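Local atomic coordinates of hypothetical protein (Deinococcus radiodurans, PDB entry 1U5K), a protein that is probably involved in DNA repair and in recombination by the RecF pathway, and carries a zinc ion bound by four cysteines. Residues K139-L143 against A144-P148. Sequence-based numbering, arbitrary orientation.
Sequences KLLGL and AGVIP
V146 and P148 close on L141 as the chain leaves helix 129-141, a small example of how a helix terminus is covered by the residues that follow it. V146 reaches back with one branch: CG2 stands 3.5 Å from L141 O and 4.2 Å from L141 CB. Its chi1 of -54° sets CG1 anti to the carbonyl carbon and leaves CG2 between the backbone N and that carbon, the branch that meets L141 O. P148 adds its ring carbon CG, 4.4 Å from L141 CB. L141 itself carries its isobutyl group onto L218 and V222 of helix 211-225, while the side chain of V146 packs on F221 of the same helix.

The carbonyl oxygen of L141 takes a weak but fairly straight bond from A144 N (3.4 Å, 165° at the hydrogen). A water lies within hydrogen-bonding distance of L141 O (2.8 Å) and A144 O (2.9 Å) and links the two carbonyls, bridging the turn. The A144 side chain, its CB 3.8 Å from L140 O, touches L102 and F103. This is a helix C-terminal turn leading into an extended loop, within the helical part of RecO that follows its N-terminal OB domain.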
# COMPACT_ATOMS: atom_id res chain seq x y z
N LYS A 139 -21.18 0.12 7.48
CA LYS A 139 -22.01 -1.02 7.82
C LYS A 139 -21.22 -2.27 8.14
O LYS A 139 -21.57 -2.99 9.07
CB LYS A 139 -23.04 -1.33 6.73
CG LYS A 139 -24.16 -2.23 7.21
CD LYS A 139 -25.30 -1.51 7.90
CE LYS A 139 -26.34 -2.51 8.39
NZ LYS A 139 -27.20 -1.98 9.47
N LEU A 140 -20.15 -2.52 7.39
CA LEU A 140 -19.33 -3.69 7.66
C LEU A 140 -18.65 -3.61 9.02
O LEU A 140 -18.31 -4.64 9.59
CB LEU A 140 -18.27 -3.90 6.57
CG LEU A 140 -18.76 -4.39 5.21
CD1 LEU A 140 -17.85 -4.03 4.03
CD2 LEU A 140 -19.07 -5.87 5.25
N LEU A 141 -18.40 -2.42 9.57
CA LEU A 141 -17.89 -2.32 10.93
C LEU A 141 -18.71 -3.09 11.96
O LEU A 141 -18.15 -3.63 12.92
CB LEU A 141 -17.77 -0.86 11.38
CG LEU A 141 -16.97 0.12 10.51
CD1 LEU A 141 -17.06 1.54 11.05
CD2 LEU A 141 -15.53 -0.33 10.52
N GLY A 142 -20.03 -3.11 11.79
CA GLY A 142 -20.91 -3.85 12.66
C GLY A 142 -20.78 -5.36 12.62
O GLY A 142 -21.28 -6.03 13.52
N LEU A 143 -20.13 -5.91 11.59
CA LEU A 143 -20.02 -7.35 11.49
C LEU A 143 -18.63 -7.88 11.84
O LEU A 143 -18.39 -9.08 11.87
CB LEU A 143 -20.37 -7.79 10.07
CG LEU A 143 -21.76 -7.41 9.59
CD1 LEU A 143 -21.89 -7.74 8.10
CD2 LEU A 143 -22.82 -8.10 10.40
N ALA A 144 -17.72 -6.96 12.14
CA ALA A 144 -16.32 -7.29 12.27
C ALA A 144 -15.97 -7.24 13.75
O ALA A 144 -16.84 -7.03 14.59
CB ALA A 144 -15.50 -6.33 11.41
N GLY A 145 -14.68 -7.39 14.04
CA GLY A 145 -14.11 -7.45 15.38
C GLY A 145 -13.90 -6.15 16.16
O GLY A 145 -13.75 -6.17 17.38
N VAL A 146 -13.81 -5.03 15.44
CA VAL A 146 -13.87 -3.70 16.05
C VAL A 146 -15.16 -3.46 16.85
O VAL A 146 -16.17 -4.15 16.63
CB VAL A 146 -13.77 -2.62 14.97
CG1 VAL A 146 -12.52 -2.84 14.14
CG2 VAL A 146 -15.00 -2.62 14.07
N ILE A 147 -15.07 -2.47 17.74
CA ILE A 147 -16.17 -2.02 18.60
C ILE A 147 -16.48 -0.54 18.41
O ILE A 147 -15.83 0.35 18.98
CB ILE A 147 -15.89 -2.30 20.09
CG1 ILE A 147 -15.60 -3.79 20.31
CG2 ILE A 147 -17.04 -1.77 20.97
CD1 ILE A 147 -16.74 -4.56 20.97
N PRO A 148 -17.45 -0.28 17.55
CA PRO A 148 -17.90 1.09 17.33
C PRO A 148 -18.49 1.61 18.65
O PRO A 148 -19.08 0.85 19.44
CB PRO A 148 -18.94 0.95 16.21
CG PRO A 148 -18.76 -0.43 15.62
CD PRO A 148 -18.12 -1.26 16.67
O HOH W 1 -18.72 -4.96 15.33